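Local coordinates for protein nicotinamide riboside transporter PnuC (PDB 4QTN) that binds nicotinamide riboside, a vitamin B3 form, within a helical membrane bundle and probably carries it across the bacterial inner membrane as a homotrimer, at residues V45-G50 against L211-M216; V54-K59 against Y65-I70; I70-Y75 against L93-V98; Y85-L90 against I190-L195. One frame throughout, in Å; residues are numbered along the deposited sequence.

Interaction 1 of 4, residues V45-G50 against L211-M216; sequences VAAVTG and LLMYVM
With chi1 at 178° and chi2 likewise anti, the selenomethionine Met-213 stretches straight across from its helix to reach Ala-47, and only the last torsion, chi3 at 73°, bends the chain and swings the methyl CE back from segment 45-50. The selenium therefore does most of the touching. Met-213 SE lies against the backbone of Ala-46 and Ala-47, 3.7 Å from Ala-47 CA and equally 3.7 Å from Ala-46 O. Nearer the root of the chain, Ala-47 CB and Met-213 CB approach to 4.0 Å, where the two backbones come closest, with Ala-47 CA 5.6 Å from Met-213 CA. No hydrogen bond joins the two segments; the contact is a long selenomethionine laid against two alanines of the facing helix. Within 45-50, Val-45 O accepts from both Thr-49 N and Thr-49 OG1, the hydroxyl at 2.8 Å and lifted above the carbonyl plane. Tyr-75 of helix 64-80 adds a further surface for Met-213. Gly-50 O is hydrogen-bonded to Tyr-217, which binds nicotinamide riboside; the pairing is close helix-helix packing in a transmembrane bundle, with the Met-213 side chain about 7 Å from the bound nicotinamide riboside.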
loop_
_atom_site.group_PDB
_atom_site.type_symbol
_atom_site.label_atom_id
_atom_site.label_comp_id
_atom_site.label_asym_id
_atom_site.label_seq_id
_atom_site.Cartn_x
_atom_site.Cartn_y
_atom_site.Cartn_z
ATOM N N VAL C 45 -11.284 -8.332 20.946
ATOM C CA VAL C 45 -11.957 -7.151 21.518
ATOM C C VAL C 45 -11.088 -5.910 21.281
ATOM O O VAL C 45 -11.588 -4.853 20.912
ATOM C CB VAL C 45 -12.241 -7.303 23.038
ATOM C CG1 VAL C 45 -12.659 -5.980 23.632
ATOM C CG2 VAL C 45 -13.330 -8.315 23.273
ATOM N N ALA C 46 -9.778 -6.062 21.468
ATOM C CA ALA C 46 -8.851 -4.952 21.311
ATOM C C ALA C 46 -8.848 -4.415 19.882
ATOM O O ALA C 46 -8.582 -3.245 19.668
ATOM C CB ALA C 46 -7.443 -5.346 21.750
ATOM N N ALA C 47 -9.168 -5.261 18.910
ATOM C CA ALA C 47 -9.274 -4.798 17.532
ATOM C C ALA C 47 -10.601 -4.114 17.273
ATOM O O ALA C 47 -10.632 -2.946 16.931
ATOM C CB ALA C 47 -9.060 -5.935 16.568
ATOM N N VAL C 48 -11.698 -4.832 17.493
ATOM C CA VAL C 48 -13.048 -4.264 17.314
ATOM C C VAL C 48 -13.238 -2.874 17.963
ATOM O O VAL C 48 -13.659 -1.927 17.292
ATOM C CB VAL C 48 -14.149 -5.234 17.781
ATOM C CG1 VAL C 48 -15.499 -4.532 17.847
ATOM C CG2 VAL C 48 -14.217 -6.409 16.838
ATOM N N THR C 49 -12.952 -2.765 19.263
ATOM C CA THR C 49 -12.765 -1.454 19.891
ATOM C C THR C 49 -11.373 -1.034 19.534
ATOM O O THR C 49 -10.425 -1.579 20.046
ATOM C CB THR C 49 -12.896 -1.502 21.444
ATOM O OG1 THR C 49 -11.834 -2.284 22.005
ATOM C CG2 THR C 49 -14.232 -2.096 21.869
ATOM N N GLY C 50 -11.242 -0.113 18.606
ATOM C CA GLY C 50 -9.935 0.249 18.124
ATOM C C GLY C 50 -10.012 0.498 16.670
ATOM O O GLY C 50 -9.529 1.511 16.184
ATOM N N LEU C 211 -2.289 -7.576 14.363
ATOM C CA LEU C 211 -1.567 -7.377 13.114
ATOM C C LEU C 211 -2.548 -7.015 12.014
ATOM O O LEU C 211 -2.292 -6.108 11.224
ATOM C CB LEU C 211 -0.769 -8.624 12.725
ATOM C CG LEU C 211 -0.105 -8.630 11.336
ATOM C CD1 LEU C 211 0.650 -7.331 11.041
ATOM C CD2 LEU C 211 0.815 -9.827 11.204
ATOM N N LEU C 212 -3.685 -7.714 11.970
ATOM C CA LEU C 212 -4.726 -7.370 11.008
ATOM C C LEU C 212 -5.305 -6.004 11.300
ATOM O O LEU C 212 -5.558 -5.223 10.383
ATOM C CB LEU C 212 -5.834 -8.423 10.960
ATOM C CG LEU C 212 -5.905 -9.246 9.665
ATOM C CD1 LEU C 212 -7.262 -9.898 9.545
ATOM C CD2 LEU C 212 -5.628 -8.410 8.426
HETATM N N MSE C 213 -5.485 -5.704 12.584
HETATM C CA MSE C 213 -5.973 -4.402 12.988
HETATM C C MSE C 213 -5.125 -3.286 12.405
HETATM O O MSE C 213 -5.664 -2.332 11.847
HETATM C CB MSE C 213 -6.012 -4.284 14.489
HETATM C CG MSE C 213 -6.483 -2.891 14.827
HETATM SE SE MSE C 213 -6.380 -2.649 16.751
HETATM C CE MSE C 213 -4.425 -2.508 16.885
ATOM N N TYR C 214 -3.799 -3.397 12.516
ATOM C CA TYR C 214 -2.911 -2.354 11.988
ATOM C C TYR C 214 -2.909 -2.209 10.483
ATOM O O TYR C 214 -2.574 -1.144 9.975
ATOM C CB TYR C 214 -1.489 -2.476 12.533
ATOM C CG TYR C 214 -1.344 -1.740 13.802
ATOM C CD1 TYR C 214 -1.047 -0.389 13.806
ATOM C CD2 TYR C 214 -1.631 -2.354 15.010
ATOM C CE1 TYR C 214 -0.991 0.326 14.985
ATOM C CE2 TYR C 214 -1.569 -1.656 16.202
ATOM C CZ TYR C 214 -1.256 -0.312 16.185
ATOM O OH TYR C 214 -1.198 0.396 17.365
ATOM N N VAL C 215 -3.301 -3.257 9.757
ATOM C CA VAL C 215 -3.522 -3.101 8.324
ATOM C C VAL C 215 -4.774 -2.266 8.077
ATOM O O VAL C 215 -4.753 -1.345 7.273
ATOM C CB VAL C 215 -3.573 -4.443 7.573
ATOM C CG1 VAL C 215 -3.886 -4.233 6.089
ATOM C CG2 VAL C 215 -2.251 -5.156 7.722
HETATM N N MSE C 216 -5.842 -2.542 8.827
HETATM C CA MSE C 216 -7.088 -1.771 8.690
HETATM C C MSE C 216 -6.866 -0.347 9.138
HETATM O O MSE C 216 -7.433 0.582 8.571
HETATM C CB MSE C 216 -8.216 -2.428 9.463
HETATM C CG MSE C 216 -8.279 -3.912 9.118
HETATM SE SE MSE C 216 -9.634 -4.813 10.241
HETATM C CE MSE C 216 -9.705 -6.521 9.267
#

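Interaction 2 of 4, residues V54-K59 against Y65-I70; sequences VVFVGK and YLFGLI. With NNR (Nicotinamide riboside), chain I.
A single pair of side chains, Phe-56 and Phe-67, carries the meeting of these two segments, closest at Phe-56 CE2 to Phe-67 CE2, 4.2 Å, although they lie on consecutive helices joined by a very short connection. The rings form an edge-to-face pair in which the edge of Phe-67 comes over one face of Phe-56. It is well short of a perpendicular T, with planes at 53° and centroids 5.4 Å apart. Each phenylalanine has CG anti to its carbonyl carbon (chi1 -79° in Phe-56, -69° in Phe-67), which sends the two rings from facing helices toward each other. The example shows one aromatic pair bridging segments whose Phe-56 and Phe-67 CA atoms are 9.1 Å apart. Segment 54-59 also serves the bound nicotinamide riboside through other residues: Val-54 CG1 lies 3.5 Å from ligand C3, and Val-57 CG1 is 3.5 Å from ligand C5, both van der Waals contacts with the nicotinamide ring. Phe-56 pairs edge-to-face with Trp-15 as well, and a bound octyl glucoside lies about 5 Å from its side chain. Helix 208-234 grips the end of helix 41-59, Trp-228 and Asn-227 bonding to the carbonyls of Val-57 and Gly-58, while Tyr-65 packs on Gln-99 of helix 85-107 and on Met-174 of helix 158-175.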
loop_
_atom_site.group_PDB
_atom_site.type_symbol
_atom_site.label_atom_id
_atom_site.label_comp_id
_atom_site.label_asym_id
_atom_site.label_seq_id
_atom_site.Cartn_x
_atom_site.Cartn_y
_atom_site.Cartn_z
ATOM N N VAL C 54 -10.393 4.522 15.721
ATOM C CA VAL C 54 -9.775 5.291 14.638
ATOM C C VAL C 54 -10.730 5.677 13.495
ATOM O O VAL C 54 -10.587 6.738 12.899
ATOM C CB VAL C 54 -8.542 4.593 14.069
ATOM C CG1 VAL C 54 -7.497 4.404 15.172
ATOM C CG2 VAL C 54 -8.938 3.268 13.428
ATOM N N VAL C 55 -11.706 4.839 13.200
ATOM C CA VAL C 55 -12.687 5.211 12.182
ATOM C C VAL C 55 -13.469 6.452 12.647
ATOM O O VAL C 55 -13.704 7.374 11.870
ATOM C CB VAL C 55 -13.605 4.015 11.795
ATOM C CG1 VAL C 55 -14.941 4.482 11.225
ATOM C CG2 VAL C 55 -12.884 3.105 10.810
ATOM N N PHE C 56 -13.771 6.504 13.946
ATOM C CA PHE C 56 -14.452 7.662 14.552
ATOM C C PHE C 56 -13.590 8.943 14.594
ATOM O O PHE C 56 -14.114 10.049 14.386
ATOM C CB PHE C 56 -14.955 7.319 15.955
ATOM C CG PHE C 56 -16.217 6.526 15.963
ATOM C CD1 PHE C 56 -16.323 5.359 15.237
ATOM C CD2 PHE C 56 -17.305 6.945 16.703
ATOM C CE1 PHE C 56 -17.497 4.616 15.247
ATOM C CE2 PHE C 56 -18.483 6.213 16.716
ATOM C CZ PHE C 56 -18.576 5.045 15.987
ATOM N N VAL C 57 -12.283 8.801 14.878
ATOM C CA VAL C 57 -11.341 9.938 14.744
ATOM C C VAL C 57 -11.342 10.478 13.298
ATOM O O VAL C 57 -11.446 11.689 13.072
ATOM C CB VAL C 57 -9.896 9.570 15.186
ATOM C CG1 VAL C 57 -8.902 10.620 14.718
ATOM C CG2 VAL C 57 -9.825 9.429 16.686
ATOM N N GLY C 58 -11.281 9.570 12.331
ATOM C CA GLY C 58 -11.298 9.951 10.927
ATOM C C GLY C 58 -12.531 10.747 10.601
ATOM O O GLY C 58 -12.472 11.712 9.845
ATOM N N LYS C 59 -13.655 10.340 11.192
ATOM C CA LYS C 59 -14.933 11.047 11.049
ATOM C C LYS C 59 -14.961 12.353 11.855
ATOM O O LYS C 59 -15.722 13.280 11.545
ATOM C CB LYS C 59 -16.082 10.140 11.489
ATOM C CG LYS C 59 -16.793 9.441 10.353
ATOM C CD LYS C 59 -17.475 10.448 9.470
ATOM C CE LYS C 59 -18.907 10.062 9.196
ATOM N NZ LYS C 59 -19.450 10.931 8.113
ATOM N N TYR C 65 -13.380 8.551 21.883
ATOM C CA TYR C 65 -12.538 8.499 23.082
ATOM C C TYR C 65 -12.898 7.381 24.053
ATOM O O TYR C 65 -12.008 6.775 24.664
ATOM C CB TYR C 65 -12.520 9.841 23.795
ATOM C CG TYR C 65 -11.705 10.887 23.078
ATOM C CD1 TYR C 65 -10.333 10.738 22.918
ATOM C CD2 TYR C 65 -12.309 12.025 22.560
ATOM C CE1 TYR C 65 -9.588 11.693 22.263
ATOM C CE2 TYR C 65 -11.571 12.990 21.909
ATOM C CZ TYR C 65 -10.212 12.823 21.762
ATOM O OH TYR C 65 -9.473 13.784 21.099
ATOM N N LEU C 66 -14.191 7.109 24.199
ATOM C CA LEU C 66 -14.625 5.997 25.018
ATOM C C LEU C 66 -14.084 4.668 24.478
ATOM O O LEU C 66 -13.489 3.880 25.223
ATOM C CB LEU C 66 -16.139 5.953 25.115
ATOM C CG LEU C 66 -16.677 4.673 25.758
ATOM C CD1 LEU C 66 -16.040 4.425 27.125
ATOM C CD2 LEU C 66 -18.196 4.717 25.856
ATOM N N PHE C 67 -14.294 4.428 23.184
ATOM C CA PHE C 67 -13.710 3.266 22.504
ATOM C C PHE C 67 -12.206 3.198 22.695
ATOM O O PHE C 67 -11.671 2.155 23.057
ATOM C CB PHE C 67 -14.042 3.279 21.009
ATOM C CG PHE C 67 -15.488 3.042 20.712
ATOM C CD1 PHE C 67 -16.036 1.767 20.809
ATOM C CD2 PHE C 67 -16.314 4.097 20.345
ATOM C CE1 PHE C 67 -17.377 1.551 20.544
ATOM C CE2 PHE C 67 -17.661 3.889 20.079
ATOM C CZ PHE C 67 -18.193 2.615 20.181
ATOM N N GLY C 68 -11.529 4.315 22.455
ATOM C CA GLY C 68 -10.079 4.375 22.580
ATOM C C GLY C 68 -9.611 3.910 23.938
ATOM O O GLY C 68 -8.645 3.135 24.046
ATOM N N LEU C 69 -10.318 4.358 24.977
ATOM C CA LEU C 69 -9.975 4.032 26.361
ATOM C C LEU C 69 -9.892 2.524 26.584
ATOM O O LEU C 69 -8.902 2.034 27.127
ATOM C CB LEU C 69 -10.977 4.677 27.340
ATOM C CG LEU C 69 -10.616 4.767 28.836
ATOM C CD1 LEU C 69 -10.996 3.491 29.580
ATOM C CD2 LEU C 69 -9.143 5.094 29.026
ATOM N N ILE C 70 -10.935 1.800 26.162
ATOM C CA ILE C 70 -10.947 0.327 26.209
ATOM C C ILE C 70 -9.800 -0.225 25.387
ATOM O O ILE C 70 -8.942 -0.970 25.897
ATOM C CB ILE C 70 -12.262 -0.250 25.633
ATOM C CG1 ILE C 70 -13.443 0.087 26.540
ATOM C CG2 ILE C 70 -12.146 -1.754 25.446
ATOM C CD1 ILE C 70 -14.787 0.027 25.840
HETATM O O2R NNR I . -7.143 7.894 19.760
HETATM C C2R NNR I . -6.291 6.831 19.057
HETATM C C3R NNR I . -5.817 5.785 20.073
HETATM O O3R NNR I . -5.723 6.361 21.299
HETATM C C4R NNR I . -4.433 5.382 19.609
HETATM C C5R NNR I . -4.457 4.090 18.690
HETATM O O5R NNR I . -3.171 3.990 17.991
HETATM O O4R NNR I . -3.976 6.408 18.949
HETATM C C1R NNR I . -5.217 7.340 18.532
HETATM N N1 NNR I . -5.308 7.424 17.062
HETATM C C2 NNR I . -4.625 6.512 16.242
HETATM C C6 NNR I . -6.077 8.404 16.479
HETATM C C5 NNR I . -6.175 8.474 15.068
HETATM C C4 NNR I . -5.487 7.584 14.271
HETATM C C3 NNR I . -4.732 6.602 14.836
HETATM C C7 NNR I . -4.024 5.614 13.924
HETATM O O7 NNR I . -3.051 5.029 14.296
HETATM N N7 NNR I . -4.541 5.374 12.604
#

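Interaction 3 of 4, residues I70-Y75 against L93-V98; sequences ISVSLY and LVYVPV. With NNR (Nicotinamide riboside), chain I.
Val-72 overlaps the near part of the Tyr-95 side chain, its CG1 standing 3.6 Å from Tyr-95 CD2 while the two side chains cross at about a right angle. The same methyl does double duty, since Val-72 CG1 is also 3.6 Å from the ribose hydroxyl O3R of nicotinamide riboside. Its other branch faces elsewhere: Val-72 CG2 meets Val-96 CG2 at 3.8 Å, the two valines sliding past each other in opposite directions. Ser-73 borders this patch, its hydroxyl bonded back to Leu-69 O of its own helix. Tyr-95, with CG anti to the carbonyl carbon (chi1 -70°), turns a ring face to the sugar; ligand C4R sits 3.5 Å above the ring plane, offset toward the rim. The phenol end is held by a hydrogen bond from or to Ser-167 OG, which should limit the ring's tilt against the ribose. The segment axes approach to 9.1 Å and run nearly antiparallel, at 156°. Segment 93-98 itself has a wider pi-type turn at 93-95 and kinks at Pro-97, whose N makes no bond to the turn before. What emerges is a transmembrane helical hairpin in which Val-72 and Tyr-95 line part of the nicotinamide riboside pocket, beside the ribose.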
loop_
_atom_site.group_PDB
_atom_site.type_symbol
_atom_site.label_atom_id
_atom_site.label_comp_id
_atom_site.label_asym_id
_atom_site.label_seq_id
_atom_site.Cartn_x
_atom_site.Cartn_y
_atom_site.Cartn_z
ATOM N N ILE C 70 -10.935 1.800 26.162
ATOM C CA ILE C 70 -10.947 0.327 26.209
ATOM C C ILE C 70 -9.800 -0.225 25.387
ATOM O O ILE C 70 -8.942 -0.970 25.897
ATOM C CB ILE C 70 -12.262 -0.250 25.633
ATOM C CG1 ILE C 70 -13.443 0.087 26.540
ATOM C CG2 ILE C 70 -12.146 -1.754 25.446
ATOM C CD1 ILE C 70 -14.787 0.027 25.840
ATOM N N SER C 71 -9.780 0.172 24.119
ATOM C CA SER C 71 -8.921 -0.418 23.134
ATOM C C SER C 71 -7.459 -0.367 23.527
ATOM O O SER C 71 -6.789 -1.408 23.535
ATOM C CB SER C 71 -9.119 0.251 21.791
ATOM O OG SER C 71 -8.098 -0.153 20.894
ATOM N N VAL C 72 -6.952 0.839 23.831
ATOM C CA VAL C 72 -5.512 1.012 24.138
ATOM C C VAL C 72 -5.067 0.249 25.395
ATOM O O VAL C 72 -3.909 -0.166 25.499
ATOM C CB VAL C 72 -5.062 2.509 24.228
ATOM C CG1 VAL C 72 -5.061 3.159 22.853
ATOM C CG2 VAL C 72 -5.908 3.301 25.228
ATOM N N SER C 73 -5.999 0.057 26.335
ATOM C CA SER C 73 -5.699 -0.618 27.600
ATOM C C SER C 73 -5.439 -2.074 27.317
ATOM O O SER C 73 -4.314 -2.566 27.480
ATOM C CB SER C 73 -6.869 -0.475 28.573
ATOM O OG SER C 73 -7.195 0.886 28.774
ATOM N N LEU C 74 -6.479 -2.754 26.851
ATOM C CA LEU C 74 -6.349 -4.106 26.370
ATOM C C LEU C 74 -5.076 -4.279 25.531
ATOM O O LEU C 74 -4.185 -5.060 25.895
ATOM C CB LEU C 74 -7.596 -4.508 25.576
ATOM C CG LEU C 74 -8.919 -4.485 26.363
ATOM C CD1 LEU C 74 -10.077 -4.961 25.498
ATOM C CD2 LEU C 74 -8.825 -5.313 27.636
ATOM N N TYR C 75 -4.978 -3.525 24.432
ATOM C CA TYR C 75 -3.826 -3.630 23.530
ATOM C C TYR C 75 -2.528 -3.524 24.308
ATOM O O TYR C 75 -1.565 -4.242 24.023
ATOM C CB TYR C 75 -3.889 -2.567 22.425
ATOM C CG TYR C 75 -2.657 -2.492 21.520
ATOM C CD1 TYR C 75 -2.570 -3.254 20.356
ATOM C CD2 TYR C 75 -1.610 -1.623 21.808
ATOM C CE1 TYR C 75 -1.454 -3.173 19.525
ATOM C CE2 TYR C 75 -0.492 -1.543 20.989
ATOM C CZ TYR C 75 -0.422 -2.313 19.852
ATOM O OH TYR C 75 0.681 -2.228 19.053
ATOM N N LEU C 93 0.923 4.408 29.559
ATOM C CA LEU C 93 1.303 5.697 30.161
ATOM C C LEU C 93 0.784 6.925 29.395
ATOM O O LEU C 93 0.421 7.915 30.009
ATOM C CB LEU C 93 2.823 5.811 30.338
ATOM C CG LEU C 93 3.668 4.573 30.641
ATOM C CD1 LEU C 93 5.126 4.976 30.776
ATOM C CD2 LEU C 93 3.196 3.847 31.890
ATOM N N VAL C 94 0.787 6.865 28.060
ATOM C CA VAL C 94 0.467 8.040 27.228
ATOM C C VAL C 94 -0.984 8.052 26.731
ATOM O O VAL C 94 -1.723 8.996 27.006
ATOM C CB VAL C 94 1.437 8.180 26.031
ATOM C CG1 VAL C 94 0.967 9.262 25.075
ATOM C CG2 VAL C 94 2.833 8.494 26.520
ATOM N N TYR C 95 -1.391 7.013 25.993
ATOM C CA TYR C 95 -2.727 7.004 25.374
ATOM C C TYR C 95 -3.869 6.973 26.403
ATOM O O TYR C 95 -4.910 7.585 26.183
ATOM C CB TYR C 95 -2.890 5.850 24.370
ATOM C CG TYR C 95 -2.084 5.978 23.091
ATOM C CD1 TYR C 95 -1.505 7.200 22.711
ATOM C CD2 TYR C 95 -1.932 4.882 22.233
ATOM C CE1 TYR C 95 -0.765 7.312 21.524
ATOM C CE2 TYR C 95 -1.196 4.979 21.048
ATOM C CZ TYR C 95 -0.614 6.192 20.695
ATOM O OH TYR C 95 0.114 6.287 19.525
ATOM N N VAL C 96 -3.668 6.274 27.523
ATOM C CA VAL C 96 -4.754 6.076 28.494
ATOM C C VAL C 96 -5.170 7.368 29.234
ATOM O O VAL C 96 -6.366 7.671 29.333
ATOM C CB VAL C 96 -4.466 4.923 29.485
ATOM C CG1 VAL C 96 -5.575 4.820 30.521
ATOM C CG2 VAL C 96 -4.350 3.612 28.734
ATOM N N PRO C 97 -4.198 8.143 29.737
ATOM C CA PRO C 97 -4.637 9.436 30.273
ATOM C C PRO C 97 -5.168 10.367 29.163
ATOM O O PRO C 97 -6.218 10.989 29.328
ATOM C CB PRO C 97 -3.369 10.011 30.925
ATOM C CG PRO C 97 -2.238 9.232 30.345
ATOM C CD PRO C 97 -2.774 7.880 29.984
ATOM N N VAL C 98 -4.480 10.394 28.025
ATOM C CA VAL C 98 -4.807 11.319 26.937
ATOM C C VAL C 98 -6.245 11.152 26.403
ATOM O O VAL C 98 -6.848 12.118 25.933
ATOM C CB VAL C 98 -3.768 11.238 25.792
ATOM C CG1 VAL C 98 -4.231 12.015 24.575
ATOM C CG2 VAL C 98 -2.434 11.775 26.265
HETATM O O2R NNR I . -7.143 7.894 19.760
HETATM C C2R NNR I . -6.291 6.831 19.057
HETATM C C3R NNR I . -5.817 5.785 20.073
HETATM O O3R NNR I . -5.723 6.361 21.299
HETATM C C4R NNR I . -4.433 5.382 19.609
HETATM C C5R NNR I . -4.457 4.090 18.690
HETATM O O5R NNR I . -3.171 3.990 17.991
HETATM O O4R NNR I . -3.976 6.408 18.949
HETATM C C1R NNR I . -5.217 7.340 18.532
HETATM N N1 NNR I . -5.308 7.424 17.062
HETATM C C2 NNR I . -4.625 6.512 16.242
HETATM C C6 NNR I . -6.077 8.404 16.479
HETATM C C5 NNR I . -6.175 8.474 15.068
HETATM C C4 NNR I . -5.487 7.584 14.271
HETATM C C3 NNR I . -4.732 6.602 14.836
HETATM C C7 NNR I . -4.024 5.614 13.924
HETATM O O7 NNR I . -3.051 5.029 14.296
HETATM N N7 NNR I . -4.541 5.374 12.604
#

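Interaction 4 of 4, residues Y85-L90 against I190-L195; sequences YGEMML and ILTISL
The carboxylate of Glu-87 points between two apolar methyls of the opposing helix, crossing both Thr-192 and Leu-195 obliquely. One oxygen goes to each: Glu-87 OE1 lies 3.5 Å from Thr-192 CG2, and Glu-87 OE2 lies 3.4 Å from Leu-195 CD1. In Thr-192, CG2, anti to the backbone N, is the nearer branch to the acid, and OG1, a little farther off, bonds back to Val-188 O in the preceding turn. Thr-192 OG1 stays 3.9 Å from Glu-87 OE1, and no hydrogen bond spans the two segments. In Glu-87 itself chi1 (-56°) sets CG 4.0 Å from Leu-195 CD1, and the bend at chi2 (-72°) then turns the carboxylate. The case shows that a buried carboxylate can have its oxygens against methyls while its hydrogen-bond partners come from other helices: Tyr-75 OH bonds to OE1, and Thr-163 OG1 makes a weak bond to OE2. The nearest CA atoms, those of Glu-87 and Thr-192, are 8.6 Å apart, so side chains bridge the interval. Around this pair, helix 64-80 supplies Tyr-75, helix 158-175 packs Thr-163 on Thr-192 and Leu-195, and Tyr-214 of helix 208-234 lies against both Glu-87 and Thr-192.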
loop_
_atom_site.group_PDB
_atom_site.type_symbol
_atom_site.label_atom_id
_atom_site.label_comp_id
_atom_site.label_asym_id
_atom_site.label_seq_id
_atom_site.Cartn_x
_atom_site.Cartn_y
_atom_site.Cartn_z
ATOM N N TYR C 85 7.608 -4.308 23.886
ATOM C CA TYR C 85 7.728 -3.394 25.024
ATOM C C TYR C 85 7.549 -1.922 24.637
ATOM O O TYR C 85 7.115 -1.116 25.452
ATOM C CB TYR C 85 9.058 -3.614 25.766
ATOM C CG TYR C 85 9.274 -5.052 26.197
ATOM C CD1 TYR C 85 8.417 -5.665 27.124
ATOM C CD2 TYR C 85 10.326 -5.809 25.671
ATOM C CE1 TYR C 85 8.602 -6.987 27.507
ATOM C CE2 TYR C 85 10.518 -7.131 26.050
ATOM C CZ TYR C 85 9.658 -7.715 26.967
ATOM O OH TYR C 85 9.852 -9.021 27.344
ATOM N N GLY C 86 7.871 -1.589 23.386
ATOM C CA GLY C 86 7.617 -0.252 22.854
ATOM C C GLY C 86 6.140 0.109 22.880
ATOM O O GLY C 86 5.761 1.199 23.327
ATOM N N GLU C 87 5.302 -0.817 22.425
ATOM C CA GLU C 87 3.869 -0.561 22.319
ATOM C C GLU C 87 3.182 -0.567 23.673
ATOM O O GLU C 87 2.177 0.099 23.857
ATOM C CB GLU C 87 3.198 -1.556 21.362
ATOM C CG GLU C 87 3.810 -1.569 19.962
ATOM C CD GLU C 87 3.478 -0.320 19.153
ATOM O OE1 GLU C 87 2.280 -0.086 18.900
ATOM O OE2 GLU C 87 4.417 0.421 18.753
HETATM N N MSE C 88 3.760 -1.272 24.638
HETATM C CA MSE C 88 3.092 -1.477 25.927
HETATM C C MSE C 88 3.180 -0.272 26.852
HETATM O O MSE C 88 2.194 0.077 27.510
HETATM C CB MSE C 88 3.554 -2.785 26.582
HETATM C CG MSE C 88 4.861 -2.653 27.357
HETATM SE SE MSE C 88 4.651 -3.515 29.114
HETATM C CE MSE C 88 3.215 -2.373 29.856
HETATM N N MSE C 89 4.350 0.370 26.905
HETATM C CA MSE C 89 4.534 1.561 27.748
HETATM C C MSE C 89 3.848 2.744 27.117
HETATM O O MSE C 89 3.339 3.626 27.818
HETATM C CB MSE C 89 6.016 1.855 28.013
HETATM C CG MSE C 89 6.865 1.830 26.744
HETATM SE SE MSE C 89 8.719 2.387 27.143
HETATM C CE MSE C 89 9.597 0.618 27.080
ATOM N N LEU C 90 3.800 2.753 25.781
ATOM C CA LEU C 90 3.171 3.843 25.019
ATOM C C LEU C 90 1.667 3.937 25.287
ATOM O O LEU C 90 1.172 4.998 25.669
ATOM C CB LEU C 90 3.429 3.673 23.517
ATOM C CG LEU C 90 3.379 4.884 22.569
ATOM C CD1 LEU C 90 2.976 4.424 21.179
ATOM C CD2 LEU C 90 2.449 5.989 23.045
ATOM N N ILE C 190 2.397 1.960 9.050
ATOM C CA ILE C 190 3.384 1.151 8.342
ATOM C C ILE C 190 4.478 0.634 9.286
ATOM O O ILE C 190 5.056 -0.406 9.047
ATOM C CB ILE C 190 4.040 1.923 7.206
ATOM C CG1 ILE C 190 3.020 2.239 6.119
ATOM C CG2 ILE C 190 5.202 1.136 6.635
ATOM C CD1 ILE C 190 3.560 3.124 5.010
ATOM N N LEU C 191 4.743 1.347 10.370
ATOM C CA LEU C 191 5.761 0.884 11.324
ATOM C C LEU C 191 5.278 -0.231 12.239
ATOM O O LEU C 191 5.899 -1.285 12.302
ATOM C CB LEU C 191 6.363 2.043 12.110
ATOM C CG LEU C 191 7.218 2.924 11.200
ATOM C CD1 LEU C 191 7.943 3.999 11.982
ATOM C CD2 LEU C 191 8.193 2.070 10.395
ATOM N N THR C 192 4.145 -0.018 12.907
ATOM C CA THR C 192 3.565 -1.048 13.784
ATOM C C THR C 192 3.182 -2.373 13.066
ATOM O O THR C 192 3.174 -3.434 13.698
ATOM C CB THR C 192 2.351 -0.526 14.553
ATOM O OG1 THR C 192 2.655 0.751 15.092
ATOM C CG2 THR C 192 2.007 -1.456 15.685
ATOM N N ILE C 193 2.859 -2.311 11.766
ATOM C CA ILE C 193 2.636 -3.540 11.006
ATOM C C ILE C 193 3.916 -4.370 11.004
ATOM O O ILE C 193 3.873 -5.570 11.282
ATOM C CB ILE C 193 2.151 -3.275 9.561
ATOM C CG1 ILE C 193 0.689 -2.862 9.551
ATOM C CG2 ILE C 193 2.273 -4.530 8.724
ATOM C CD1 ILE C 193 0.239 -2.302 8.225
ATOM N N SER C 194 5.055 -3.709 10.740
ATOM C CA SER C 194 6.396 -4.345 10.817
ATOM C C SER C 194 6.699 -4.881 12.192
ATOM O O SER C 194 7.301 -5.925 12.317
ATOM C CB SER C 194 7.497 -3.357 10.453
ATOM O OG SER C 194 7.321 -2.830 9.164
ATOM N N LEU C 195 6.327 -4.124 13.228
ATOM C CA LEU C 195 6.506 -4.562 14.624
ATOM C C LEU C 195 5.843 -5.892 14.914
ATOM O O LEU C 195 6.474 -6.791 15.462
ATOM C CB LEU C 195 5.998 -3.514 15.601
ATOM C CG LEU C 195 6.944 -2.355 15.806
ATOM C CD1 LEU C 195 6.563 -1.605 17.070
ATOM C CD2 LEU C 195 8.381 -2.857 15.875
#

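Overall arrangement
All four contacts belong to one transmembrane bundle, their centres about 11 to 19 Å apart. Interaction 1 joins helices 41-59 and 208-234, so its chain span encloses the others. Interaction 2 continues along helix 41-59 to helix 64-80, and interaction 3 follows in series, sharing Ile-70 and carrying helix 64-80 on to helix 85-107. Interactions 3 and 4 alternate along the chain and share helix 85-107; Tyr-75, on a segment of interaction 3, reaches Glu-87 of interaction 4. Interactions 2 and 4, the farthest pair, do not touch; Val-215 of interaction 1 packs on Ile-193 of interaction 4. Interactions 2 and 3 both reach the ligand, placing the pocket among successive helix pairings.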